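DNA helicase RecQ (Deinococcus radiodurans, PDB 4Q48) probably couples ATP hydrolysis to 3'-5' translocation and unwinding of duplex DNA, the deposited chain being its catalytic core with helicase, zinc-binding and RQC domains. Local coordinates at residues R426-H435 / K447-L456. Sequence-based numbering, arbitrary orientation.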
ATOM      1  N   ARG A 426       6.019 -19.382  24.987  1.00 31.79           N
ATOM      2  CA  ARG A 426       6.812 -20.169  25.904  1.00 34.30           C
ATOM      3  C   ARG A 426       7.686 -21.188  25.160  1.00 38.20           C
ATOM      4  O   ARG A 426       8.462 -21.888  25.786  1.00 46.86           O
ATOM      5  CB  ARG A 426       5.966 -20.883  26.958  1.00 36.63           C
ATOM      6  CG  ARG A 426       4.811 -20.096  27.517  1.00 39.72           C
ATOM      7  CD  ARG A 426       5.214 -19.144  28.664  1.00 42.27           C
ATOM      8  NE  ARG A 426       6.550 -19.406  29.194  1.00 53.52           N
ATOM      9  CZ  ARG A 426       7.229 -18.545  29.960  1.00 56.13           C
ATOM     10  NH1 ARG A 426       6.678 -17.365  30.279  1.00 50.69           N
ATOM     11  NH2 ARG A 426       8.466 -18.850  30.388  1.00 40.89           N
ATOM     12  N   THR A 427       7.549 -21.298  23.845  1.00 35.80           N
ATOM     13  CA  THR A 427       8.434 -22.152  23.061  1.00 31.54           C
ATOM     14  C   THR A 427       9.408 -21.335  22.209  1.00 31.66           C
ATOM     15  O   THR A 427      10.090 -21.874  21.357  1.00 38.24           O
ATOM     16  CB  THR A 427       7.631 -23.103  22.130  1.00 38.44           C
ATOM     17  OG1 THR A 427       6.849 -22.337  21.189  1.00 42.45           O
ATOM     18  CG2 THR A 427       6.719 -24.013  22.935  1.00 32.26           C
ATOM     19  N   GLY A 428       9.446 -20.028  22.378  1.00 28.83           N
ATOM     20  CA  GLY A 428      10.491 -19.262  21.723  1.00 29.43           C
ATOM     21  C   GLY A 428      10.273 -18.878  20.261  1.00 38.62           C
ATOM     22  O   GLY A 428      11.256 -18.700  19.539  1.00 37.54           O
ATOM     23  N   ASN A 429       9.016 -18.728  19.817  1.00 36.77           N
ATOM     24  CA  ASN A 429       8.736 -18.083  18.541  1.00 31.92           C
ATOM     25  C   ASN A 429       9.483 -18.648  17.347  1.00 36.46           C
ATOM     26  O   ASN A 429      10.055 -17.903  16.552  1.00 36.11           O
ATOM     27  CB  ASN A 429       9.062 -16.612  18.655  1.00 32.71           C
ATOM     28  CG  ASN A 429       8.259 -15.940  19.710  1.00 36.21           C
ATOM     29  OD1 ASN A 429       7.075 -15.719  19.522  1.00 39.10           O
ATOM     30  ND2 ASN A 429       8.883 -15.619  20.847  1.00 38.48           N
ATOM     31  N   ARG A 430       9.471 -19.972  17.220  1.00 44.20           N
ATOM     32  CA  ARG A 430      10.331 -20.628  16.248  1.00 42.89           C
ATOM     33  C   ARG A 430       9.760 -21.919  15.696  1.00 43.86           C
ATOM     34  O   ARG A 430      10.184 -22.385  14.641  1.00 53.60           O
ATOM     35  CB  ARG A 430      11.667 -20.911  16.906  1.00 43.30           C
ATOM     36  CG  ARG A 430      11.498 -21.838  18.089  1.00 47.93           C
ATOM     37  CD  ARG A 430      12.727 -21.814  18.948  1.00 53.12           C
ATOM     38  NE  ARG A 430      13.930 -22.085  18.178  1.00 56.20           N
ATOM     39  CZ  ARG A 430      15.139 -21.771  18.607  1.00 60.81           C
ATOM     40  NH1 ARG A 430      15.270 -21.132  19.770  1.00 60.29           N
ATOM     41  NH2 ARG A 430      16.197 -22.049  17.858  1.00 65.53           N
ATOM     42  N   PHE A 431       8.785 -22.493  16.383  1.00 45.50           N
ATOM     43  CA  PHE A 431       8.213 -23.750  15.915  1.00 49.79           C
ATOM     44  C   PHE A 431       7.069 -23.454  14.957  1.00 52.50           C
ATOM     45  O   PHE A 431       6.603 -22.304  14.882  1.00 46.85           O
ATOM     46  CB  PHE A 431       7.763 -24.627  17.086  1.00 46.73           C
ATOM     47  CG  PHE A 431       8.917 -25.158  17.895  1.00 55.53           C
ATOM     48  CD1 PHE A 431       9.581 -26.311  17.507  1.00 56.06           C
ATOM     49  CD2 PHE A 431       9.360 -24.490  19.026  1.00 53.98           C
ATOM     50  CE1 PHE A 431      10.664 -26.791  18.237  1.00 56.27           C
ATOM     51  CE2 PHE A 431      10.432 -24.970  19.755  1.00 53.60           C
ATOM     52  CZ  PHE A 431      11.083 -26.124  19.364  1.00 52.86           C
ATOM     53  N   GLY A 432       6.692 -24.471  14.172  1.00 53.19           N
ATOM     54  CA  GLY A 432       5.718 -24.337  13.100  1.00 35.15           C
ATOM     55  C   GLY A 432       4.326 -24.645  13.577  1.00 41.45           C
ATOM     56  O   GLY A 432       4.138 -25.228  14.647  1.00 41.68           O
ATOM     57  N   ALA A 433       3.349 -24.274  12.762  1.00 45.12           N
ATOM     58  CA  ALA A 433       1.941 -24.421  13.117  1.00 43.36           C
ATOM     59  C   ALA A 433       1.595 -25.825  13.619  1.00 43.84           C
ATOM     60  O   ALA A 433       0.856 -25.988  14.601  1.00 37.85           O
ATOM     61  CB  ALA A 433       1.075 -24.057  11.924  1.00 39.97           C
ATOM     62  N   ALA A 434       2.091 -26.839  12.911  1.00 47.91           N
ATOM     63  CA  ALA A 434       1.810 -28.229  13.286  1.00 48.34           C
ATOM     64  C   ALA A 434       2.396 -28.583  14.660  1.00 46.19           C
ATOM     65  O   ALA A 434       1.715 -29.177  15.498  1.00 38.33           O
ATOM     66  CB  ALA A 434       2.336 -29.166  12.237  1.00 44.00           C
ATOM     67  N   HIS A 435       3.654 -28.200  14.888  1.00 50.39           N
ATOM     68  CA  HIS A 435       4.294 -28.434  16.180  1.00 47.95           C
ATOM     69  C   HIS A 435       3.568 -27.758  17.341  1.00 48.96           C
ATOM     70  O   HIS A 435       3.251 -28.401  18.346  1.00 48.59           O
ATOM     71  CB  HIS A 435       5.745 -27.970  16.167  1.00 47.94           C
ATOM     72  CG  HIS A 435       6.472 -28.311  17.427  1.00 56.21           C
ATOM     73  ND1 HIS A 435       7.082 -29.532  17.624  1.00 61.78           N
ATOM     74  CD2 HIS A 435       6.644 -27.614  18.576  1.00 56.50           C
ATOM     75  CE1 HIS A 435       7.607 -29.567  18.836  1.00 63.15           C
ATOM     76  NE2 HIS A 435       7.356 -28.415  19.433  1.00 63.15           N
ATOM     77  N   LYS A 447       9.286 -35.001  18.265  1.00 75.69           N
ATOM     78  CA  LYS A 447       9.730 -33.604  18.110  1.00 76.77           C
ATOM     79  C   LYS A 447       9.430 -32.857  19.408  1.00 70.89           C
ATOM     80  O   LYS A 447      10.229 -32.036  19.870  1.00 61.59           O
ATOM     81  CB  LYS A 447       9.046 -32.924  16.921  1.00 68.24           C
ATOM     82  CG  LYS A 447       7.707 -33.563  16.594  1.00 78.06           C
ATOM     83  CD  LYS A 447       6.699 -32.671  15.828  1.00 75.54           C
ATOM     84  CE  LYS A 447       7.061 -32.475  14.348  1.00 70.98           C
ATOM     85  NZ  LYS A 447       6.043 -31.648  13.627  1.00 64.24           N
ATOM     86  N   VAL A 448       8.262 -33.146  19.983  1.00 64.39           N
ATOM     87  CA  VAL A 448       7.883 -32.551  21.253  1.00 65.84           C
ATOM     88  C   VAL A 448       8.838 -33.001  22.371  1.00 68.15           C
ATOM     89  O   VAL A 448       9.444 -32.169  23.046  1.00 68.61           O
ATOM     90  CB  VAL A 448       6.420 -32.905  21.634  1.00 63.67           C
ATOM     91  CG1 VAL A 448       6.160 -32.677  23.128  1.00 62.98           C
ATOM     92  CG2 VAL A 448       5.446 -32.122  20.790  1.00 57.32           C
ATOM     93  N   LEU A 449       9.023 -34.311  22.513  1.00 72.15           N
ATOM     94  CA  LEU A 449       9.823 -34.877  23.598  1.00 68.55           C
ATOM     95  C   LEU A 449      11.271 -34.391  23.478  1.00 68.11           C
ATOM     96  O   LEU A 449      11.926 -34.084  24.483  1.00 66.01           O
ATOM     97  CB  LEU A 449       9.751 -36.408  23.552  1.00 66.47           C
ATOM     98  CG  LEU A 449       8.346 -36.993  23.808  1.00 76.46           C
ATOM     99  CD1 LEU A 449       8.257 -38.506  23.560  1.00 73.33           C
ATOM    100  CD2 LEU A 449       7.837 -36.667  25.196  1.00 72.56           C
ATOM    101  N   ALA A 450      11.752 -34.292  22.242  1.00 62.78           N
ATOM    102  CA  ALA A 450      13.089 -33.768  21.972  1.00 64.73           C
ATOM    103  C   ALA A 450      13.359 -32.349  22.525  1.00 62.77           C
ATOM    104  O   ALA A 450      14.514 -32.001  22.803  1.00 63.23           O
ATOM    105  CB  ALA A 450      13.344 -33.789  20.471  1.00 66.04           C
ATOM    106  N   GLN A 451      12.313 -31.526  22.652  1.00 64.19           N
ATOM    107  CA  GLN A 451      12.462 -30.140  23.126  1.00 59.97           C
ATOM    108  C   GLN A 451      11.971 -29.959  24.572  1.00 59.31           C
ATOM    109  O   GLN A 451      12.102 -28.870  25.153  1.00 53.19           O
ATOM    110  CB  GLN A 451      11.735 -29.167  22.194  1.00 54.80           C
ATOM    111  CG  GLN A 451      12.144 -29.226  20.737  1.00 52.78           C
ATOM    112  CD  GLN A 451      13.397 -28.427  20.452  1.00 52.90           C
ATOM    113  OE1 GLN A 451      13.840 -27.643  21.285  1.00 53.30           O
ATOM    114  NE2 GLN A 451      13.976 -28.621  19.269  1.00 49.66           N
ATOM    115  N   GLY A 452      11.424 -31.036  25.136  1.00 57.18           N
ATOM    116  CA  GLY A 452      10.957 -31.077  26.516  1.00 59.72           C
ATOM    117  C   GLY A 452       9.544 -30.559  26.707  1.00 65.63           C
ATOM    118  O   GLY A 452       8.977 -30.574  27.814  1.00 66.09           O
ATOM    119  N   HIS A 453       8.942 -30.174  25.589  1.00 65.31           N
ATOM    120  CA  HIS A 453       7.664 -29.486  25.587  1.00 57.39           C
ATOM    121  C   HIS A 453       6.565 -30.268  26.250  1.00 55.34           C
ATOM    122  O   HIS A 453       5.533 -29.704  26.570  1.00 60.06           O
ATOM    123  CB  HIS A 453       7.284 -29.155  24.159  1.00 53.29           C
ATOM    124  CG  HIS A 453       8.148 -28.099  23.549  1.00 53.33           C
ATOM    125  ND1 HIS A 453       8.091 -27.767  22.216  1.00 51.58           N
ATOM    126  CD2 HIS A 453       9.054 -27.265  24.112  1.00 46.28           C
ATOM    127  CE1 HIS A 453       8.946 -26.785  21.972  1.00 47.26           C
ATOM    128  NE2 HIS A 453       9.539 -26.462  23.107  1.00 46.58           N
ATOM    129  N   HIS A 454       6.806 -31.545  26.515  1.00 56.04           N
ATOM    130  CA  HIS A 454       5.754 -32.399  27.059  1.00 66.93           C
ATOM    131  C   HIS A 454       5.429 -32.097  28.521  1.00 66.47           C
ATOM    132  O   HIS A 454       4.353 -32.454  28.998  1.00 65.95           O
ATOM    133  CB  HIS A 454       6.111 -33.890  26.895  1.00 70.10           C
ATOM    134  CG  HIS A 454       7.470 -34.259  27.404  1.00 71.56           C
ATOM    135  ND1 HIS A 454       8.626 -34.000  26.694  1.00 67.77           N
ATOM    136  CD2 HIS A 454       7.856 -34.898  28.535  1.00 69.15           C
ATOM    137  CE1 HIS A 454       9.666 -34.442  27.377  1.00 69.46           C
ATOM    138  NE2 HIS A 454       9.227 -34.990  28.499  1.00 73.49           N
ATOM    139  N   GLN A 455       6.322 -31.442  29.250  1.00 67.51           N
ATOM    140  CA  GLN A 455       5.836 -30.910  30.517  1.00 71.52           C
ATOM    141  C   GLN A 455       6.307 -29.492  30.828  1.00 56.30           C
ATOM    142  O   GLN A 455       6.722 -29.175  31.926  1.00 56.56           O
ATOM    143  CB  GLN A 455       6.116 -31.911  31.659  1.00 79.68           C
ATOM    144  CG  GLN A 455       7.382 -32.751  31.560  1.00 81.49           C
ATOM    145  CD  GLN A 455       7.239 -34.088  32.305  1.00 85.45           C
ATOM    146  OE1 GLN A 455       6.121 -34.522  32.630  1.00 84.58           O
ATOM    147  NE2 GLN A 455       8.370 -34.753  32.558  1.00 79.13           N
ATOM    148  N   LEU A 456       6.076 -28.637  29.838  1.00 56.34           N
ATOM    149  CA  LEU A 456       5.833 -27.220  30.039  1.00 51.62           C
ATOM    150  C   LEU A 456       4.438 -27.175  30.650  1.00 52.78           C
ATOM    151  O   LEU A 456       3.626 -28.064  30.384  1.00 54.69           O
ATOM    152  CB  LEU A 456       5.851 -26.475  28.711  1.00 50.11           C
ATOM    153  CG  LEU A 456       7.127 -25.921  28.105  1.00 54.12           C
ATOM    154  CD1 LEU A 456       8.238 -26.949  28.130  1.00 63.06           C
ATOM    155  CD2 LEU A 456       6.808 -25.569  26.663  1.00 52.02           C
TER
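His435 and His453 are joined through their imidazole rims, NE2 of His435 lying 3.0 Å from ND1 of His453 in a nearly straight hydrogen bond (176°) whose donor could be either ring. The ring of His435 reaches across because its CG stands anti to the backbone N (chi1 -174°), which swings the ring out from the first turn of helix 433-441 toward His453.

Phe431 completes the aromatic cluster. The edge of His453, led by CE1, is directed at the phenyl face in an offset edge-to-face pair, with centroids 4.8 Å apart and planes at 79°. NE2 of His435 also sits above a phenyl face, offset toward the rim. Both faces of the His453 ring are occupied: the methyl CG2 of Thr427 makes a CH-pi contact 3.9 Å from the centroid of the His453 ring, while CB of Gln451 covers the other face. The hydroxyl of Thr427 turns back to the carbonyl oxygens of Ala423 and Thr424, leaving the methyl to meet the imidazole. Replacing His435 by an alanine is likely to leave ND1 of His453 without its imidazole mate, its ring less firmly fixed in rotation, and a gap beside Phe431.

Packing thins outward from these buried histidines. On the solvent side, the aliphatic part of the exposed Lys447 runs alongside His435, CD 3.6 Å from ND1, and the exposed Gln451 sets its amide carbon CD at the phenyl edge, 3.4 Å from CZ of Phe431. CD2 of Leu456 extends the apolar contact at CG2 of Thr427 (4.0 Å).

After Gln451, Gly452 ends helix 446-451 in a Schellman motif. The aromatic cluster thus ties the loop and first turn of helix 433-441 to the turn that follows helix 446-451, within the RQC domain, a winged-helix fold in RecQ helicases.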